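PDB 1IM3: unique short US2 glycoprotein from Human herpesvirus 5, which helps the virus evade cytotoxic T lymphocytes by sending newly made MHC class I heavy chains through the SEC61 translocon to the cytosol for proteasomal destruction. Local coordinates for residues V41-E53 / N63-L76. Numbering follows the deposited sequence.
Sequences VGENLYVHADDVE and NVRNLDVMPIFETL
D51 and R65 show how one carboxylate can tie a crossing loop to strand 59-68, the hairpin partner of the strand it leads into. Followed outward, D51 first sets CB 3.3 Å from the carbonyl O of N63. CG then lies beside the backbone N (chi1 -67°), which brings both oxygens over residues 63-65. OD1 accepts a hydrogen bond from R65 N at 2.8 Å, from well above the carboxylate plane, and touches CA of V64. OD2 forms a salt bridge with R65 NH2, also 2.8 Å long, on the anti side and somewhat out of the carboxylate plane, while R65 NE adds a weak bond. A bend at chi3 (-77°) in R65 brings its guanidinium there, its plane 47° from that of the carboxylate; ND2 of N63 lies above one face of the guanidinium, toward its rim. D51 O completes the grip by accepting a hydrogen bond from N63 N at 2.7 Å.

Farther along, the contact is apolar. CG1 of V47 meets V64 CG2, and L45 points inward, packing its CB against L67 CD2 (4.0 Å) and its CD1 against L76 CD1 (3.9 Å).

Within this immunoglobulin-like lumenal domain, residues 45-51 carry the chain from edge strand 42-44 of one sheet to edge strand 52-55 of the other. That crossing closes one side of the sandwich: L45 touches A36 of the neighbouring strand 30-37 and, across the sandwich, L67, which also packs on L17 of strand 16-25.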
loop_
_atom_site.group_PDB
_atom_site.type_symbol
_atom_site.label_atom_id
_atom_site.label_comp_id
_atom_site.label_asym_id
_atom_site.label_seq_id
_atom_site.Cartn_x
_atom_site.Cartn_y
_atom_site.Cartn_z
ATOM N N VAL D 41 16.185 -17.316 1.644
ATOM C CA VAL D 41 14.771 -16.972 1.557
ATOM C C VAL D 41 14.051 -17.584 2.752
ATOM O O VAL D 41 14.479 -18.621 3.286
ATOM C CB VAL D 41 14.123 -17.500 0.243
ATOM C CG1 VAL D 41 14.097 -19.028 0.240
ATOM C CG2 VAL D 41 12.701 -16.926 0.091
ATOM N N GLY D 42 12.966 -16.939 3.178
ATOM C CA GLY D 42 12.227 -17.453 4.311
ATOM C C GLY D 42 10.770 -17.064 4.318
ATOM O O GLY D 42 10.171 -16.822 3.276
ATOM N N GLU D 43 10.196 -17.031 5.512
ATOM C CA GLU D 43 8.811 -16.650 5.675
ATOM C C GLU D 43 8.557 -16.347 7.132
ATOM O O GLU D 43 9.305 -16.757 8.019
ATOM C CB GLU D 43 7.869 -17.759 5.204
ATOM C CG GLU D 43 8.140 -19.106 5.816
ATOM C CD GLU D 43 7.065 -20.108 5.474
ATOM O OE1 GLU D 43 7.387 -21.304 5.341
ATOM O OE2 GLU D 43 5.893 -19.698 5.348
ATOM N N ASN D 44 7.489 -15.611 7.367
ATOM C CA ASN D 44 7.122 -15.236 8.708
ATOM C C ASN D 44 6.626 -16.426 9.510
ATOM O O ASN D 44 6.003 -17.332 8.967
ATOM C CB ASN D 44 6.058 -14.135 8.636
ATOM C CG ASN D 44 6.646 -12.799 8.236
ATOM O OD1 ASN D 44 7.845 -12.570 8.388
ATOM N ND2 ASN D 44 5.809 -11.909 7.735
ATOM N N LEU D 45 6.936 -16.416 10.803
ATOM C CA LEU D 45 6.492 -17.443 11.707
ATOM C C LEU D 45 5.457 -16.790 12.589
ATOM O O LEU D 45 5.503 -15.591 12.858
ATOM C CB LEU D 45 7.618 -17.937 12.575
ATOM C CG LEU D 45 8.683 -18.745 11.830
ATOM C CD1 LEU D 45 9.870 -19.025 12.764
ATOM C CD2 LEU D 45 8.067 -20.064 11.319
ATOM N N TYR D 46 4.513 -17.606 13.030
ATOM C CA TYR D 46 3.456 -17.158 13.920
ATOM C C TYR D 46 3.454 -17.931 15.215
ATOM O O TYR D 46 3.327 -19.175 15.194
ATOM C CB TYR D 46 2.128 -17.351 13.253
ATOM C CG TYR D 46 2.170 -16.611 11.987
ATOM C CD1 TYR D 46 1.938 -15.233 11.947
ATOM C CD2 TYR D 46 2.508 -17.259 10.798
ATOM C CE1 TYR D 46 2.026 -14.531 10.766
ATOM C CE2 TYR D 46 2.612 -16.560 9.603
ATOM C CZ TYR D 46 2.362 -15.206 9.593
ATOM O OH TYR D 46 2.447 -14.559 8.377
ATOM N N VAL D 47 3.612 -17.197 16.318
ATOM C CA VAL D 47 3.634 -17.785 17.636
ATOM C C VAL D 47 2.422 -17.405 18.474
ATOM O O VAL D 47 1.914 -16.288 18.376
ATOM C CB VAL D 47 4.908 -17.375 18.385
ATOM C CG1 VAL D 47 6.077 -17.551 17.464
ATOM C CG2 VAL D 47 4.794 -15.964 18.918
ATOM N N HIS D 48 1.977 -18.351 19.294
ATOM C CA HIS D 48 0.832 -18.154 20.169
ATOM C C HIS D 48 1.217 -17.095 21.210
ATOM O O HIS D 48 2.395 -17.006 21.580
ATOM C CB HIS D 48 0.472 -19.488 20.818
ATOM C CG HIS D 48 -0.799 -19.449 21.606
ATOM N ND1 HIS D 48 -0.873 -18.915 22.872
ATOM C CD2 HIS D 48 -2.054 -19.852 21.292
ATOM C CE1 HIS D 48 -2.120 -18.988 23.304
ATOM N NE2 HIS D 48 -2.856 -19.552 22.363
ATOM N N ALA D 49 0.253 -16.296 21.652
ATOM C CA ALA D 49 0.543 -15.226 22.614
ATOM C C ALA D 49 1.145 -15.740 23.922
ATOM O O ALA D 49 1.893 -15.020 24.586
ATOM C CB ALA D 49 -0.735 -14.382 22.895
ATOM N N ASP D 50 0.832 -16.972 24.295
ATOM C CA ASP D 50 1.352 -17.513 25.545
ATOM C C ASP D 50 2.878 -17.668 25.507
ATOM O O ASP D 50 3.529 -17.781 26.550
ATOM C CB ASP D 50 0.743 -18.886 25.874
ATOM C CG ASP D 50 -0.719 -18.818 26.271
ATOM O OD1 ASP D 50 -1.275 -17.703 26.456
ATOM O OD2 ASP D 50 -1.290 -19.918 26.406
ATOM N N ASP D 51 3.457 -17.692 24.308
ATOM C CA ASP D 51 4.893 -17.843 24.196
ATOM C C ASP D 51 5.654 -16.524 24.180
ATOM O O ASP D 51 6.870 -16.509 23.930
ATOM C CB ASP D 51 5.252 -18.643 22.948
ATOM C CG ASP D 51 4.798 -20.098 23.022
ATOM O OD1 ASP D 51 5.047 -20.838 22.056
ATOM O OD2 ASP D 51 4.203 -20.521 24.034
ATOM N N VAL D 52 4.941 -15.432 24.429
ATOM C CA VAL D 52 5.536 -14.110 24.487
ATOM C C VAL D 52 5.028 -13.380 25.740
ATOM O O VAL D 52 3.822 -13.346 25.992
ATOM C CB VAL D 52 5.167 -13.289 23.250
ATOM C CG1 VAL D 52 5.780 -11.898 23.349
ATOM C CG2 VAL D 52 5.671 -14.000 21.986
ATOM N N GLU D 53 5.944 -12.820 26.530
ATOM C CA GLU D 53 5.551 -12.074 27.718
ATOM C C GLU D 53 6.194 -10.719 27.722
ATOM O O GLU D 53 7.418 -10.610 27.689
ATOM C CB GLU D 53 5.946 -12.837 28.980
ATOM C CG GLU D 53 5.251 -14.178 29.088
ATOM C CD GLU D 53 5.545 -14.891 30.390
ATOM O OE1 GLU D 53 6.739 -15.133 30.688
ATOM O OE2 GLU D 53 4.577 -15.211 31.117
ATOM N N ASN D 63 9.192 -17.668 24.781
ATOM C CA ASN D 63 9.364 -19.063 25.114
ATOM C C ASN D 63 8.548 -19.862 24.094
ATOM O O ASN D 63 7.575 -20.535 24.426
ATOM C CB ASN D 63 8.844 -19.328 26.524
ATOM C CG ASN D 63 9.104 -20.763 26.978
ATOM O OD1 ASN D 63 10.046 -21.398 26.506
ATOM N ND2 ASN D 63 8.282 -21.269 27.902
ATOM N N VAL D 64 8.955 -19.748 22.845
ATOM C CA VAL D 64 8.289 -20.421 21.742
ATOM C C VAL D 64 8.391 -21.931 21.894
ATOM O O VAL D 64 9.490 -22.476 21.992
ATOM C CB VAL D 64 8.913 -19.987 20.408
ATOM C CG1 VAL D 64 8.249 -20.728 19.247
ATOM C CG2 VAL D 64 8.745 -18.485 20.237
ATOM N N ARG D 65 7.255 -22.608 21.924
ATOM C CA ARG D 65 7.252 -24.053 22.110
ATOM C C ARG D 65 6.478 -24.785 21.011
ATOM O O ARG D 65 5.380 -24.378 20.621
ATOM C CB ARG D 65 6.679 -24.395 23.499
ATOM C CG ARG D 65 7.504 -23.861 24.674
ATOM C CD ARG D 65 6.678 -23.705 25.940
ATOM N NE ARG D 65 5.832 -22.515 25.918
ATOM C CZ ARG D 65 5.047 -22.141 26.923
ATOM N NH1 ARG D 65 5.002 -22.871 28.032
ATOM N NH2 ARG D 65 4.308 -21.037 26.819
ATOM N N ASN D 66 7.127 -25.826 20.480
ATOM C CA ASN D 66 6.584 -26.715 19.445
ATOM C C ASN D 66 6.119 -26.093 18.158
ATOM O O ASN D 66 5.089 -26.463 17.622
ATOM C CB ASN D 66 5.438 -27.510 20.014
ATOM C CG ASN D 66 5.911 -28.605 20.889
ATOM O OD1 ASN D 66 6.446 -29.609 20.404
ATOM N ND2 ASN D 66 5.750 -28.431 22.202
ATOM N N LEU D 67 6.888 -25.153 17.656
ATOM C CA LEU D 67 6.510 -24.485 16.442
ATOM C C LEU D 67 6.961 -25.302 15.242
ATOM O O LEU D 67 8.156 -25.509 15.038
ATOM C CB LEU D 67 7.130 -23.085 16.420
ATOM C CG LEU D 67 6.707 -22.294 15.198
ATOM C CD1 LEU D 67 5.178 -22.221 15.128
ATOM C CD2 LEU D 67 7.311 -20.927 15.269
ATOM N N ASP D 68 6.007 -25.780 14.457
ATOM C CA ASP D 68 6.365 -26.573 13.289
ATOM C C ASP D 68 7.153 -25.729 12.307
ATOM O O ASP D 68 6.704 -24.677 11.882
ATOM C CB ASP D 68 5.132 -27.116 12.552
ATOM C CG ASP D 68 4.369 -28.158 13.346
ATOM O OD1 ASP D 68 4.963 -28.830 14.219
ATOM O OD2 ASP D 68 3.157 -28.317 13.075
ATOM N N VAL D 69 8.354 -26.158 11.981
ATOM C CA VAL D 69 9.104 -25.438 10.981
ATOM C C VAL D 69 9.433 -26.484 9.973
ATOM O O VAL D 69 9.631 -27.654 10.283
ATOM C CB VAL D 69 10.427 -24.848 11.473
ATOM C CG1 VAL D 69 10.152 -23.692 12.430
ATOM C CG2 VAL D 69 11.283 -25.948 12.092
ATOM N N MET D 70 9.466 -26.061 8.742
ATOM C CA MET D 70 9.792 -26.971 7.683
ATOM C C MET D 70 11.205 -27.522 7.848
ATOM O O MET D 70 12.038 -26.945 8.553
ATOM C CB MET D 70 9.671 -26.250 6.358
ATOM C CG MET D 70 8.265 -25.811 6.050
ATOM S SD MET D 70 8.261 -25.002 4.465
ATOM C CE MET D 70 7.840 -26.366 3.416
ATOM N N PRO D 71 11.488 -28.663 7.202
ATOM C CA PRO D 71 12.802 -29.318 7.260
ATOM C C PRO D 71 13.900 -28.384 6.761
ATOM O O PRO D 71 15.036 -28.410 7.240
ATOM C CB PRO D 71 12.622 -30.522 6.344
ATOM C CG PRO D 71 11.165 -30.846 6.507
ATOM C CD PRO D 71 10.525 -29.486 6.452
ATOM N N ILE D 72 13.545 -27.557 5.790
ATOM C CA ILE D 72 14.477 -26.603 5.205
ATOM C C ILE D 72 14.945 -25.551 6.208
ATOM O O ILE D 72 15.812 -24.738 5.904
ATOM C CB ILE D 72 13.818 -25.834 4.064
ATOM C CG1 ILE D 72 12.862 -26.746 3.303
ATOM C CG2 ILE D 72 14.876 -25.287 3.135
ATOM C CD1 ILE D 72 11.949 -25.986 2.360
ATOM N N PHE D 73 14.369 -25.548 7.401
ATOM C CA PHE D 73 14.750 -24.545 8.376
ATOM C C PHE D 73 16.233 -24.494 8.651
ATOM O O PHE D 73 16.885 -25.499 8.915
ATOM C CB PHE D 73 14.028 -24.750 9.707
ATOM C CG PHE D 73 14.119 -23.562 10.634
ATOM C CD1 PHE D 73 13.151 -22.566 10.598
ATOM C CD2 PHE D 73 15.157 -23.451 11.553
ATOM C CE1 PHE D 73 13.206 -21.477 11.472
ATOM C CE2 PHE D 73 15.223 -22.365 12.431
ATOM C CZ PHE D 73 14.244 -21.379 12.391
ATOM N N GLU D 74 16.760 -23.293 8.601
ATOM C CA GLU D 74 18.160 -23.095 8.890
ATOM C C GLU D 74 18.354 -22.310 10.177
ATOM O O GLU D 74 18.752 -22.881 11.193
ATOM C CB GLU D 74 18.831 -22.351 7.757
ATOM C CG GLU D 74 19.448 -23.268 6.729
ATOM C CD GLU D 74 20.315 -22.515 5.743
ATOM O OE1 GLU D 74 21.127 -21.671 6.192
ATOM O OE2 GLU D 74 20.188 -22.773 4.527
ATOM N N THR D 75 18.116 -20.992 10.109
ATOM C CA THR D 75 18.233 -20.109 11.273
ATOM C C THR D 75 16.950 -19.295 11.583
ATOM O O THR D 75 16.097 -19.089 10.702
ATOM C CB THR D 75 19.416 -19.103 11.127
ATOM O OG1 THR D 75 19.113 -18.121 10.134
ATOM C CG2 THR D 75 20.676 -19.825 10.718
ATOM N N LEU D 76 16.812 -18.871 12.848
ATOM C CA LEU D 76 15.688 -18.050 13.292
ATOM C C LEU D 76 16.113 -16.596 13.119
ATOM O O LEU D 76 17.089 -16.156 13.732
ATOM C CB LEU D 76 15.352 -18.296 14.776
ATOM C CG LEU D 76 14.288 -17.346 15.380
ATOM C CD1 LEU D 76 12.959 -17.570 14.688
ATOM C CD2 LEU D 76 14.131 -17.586 16.863
#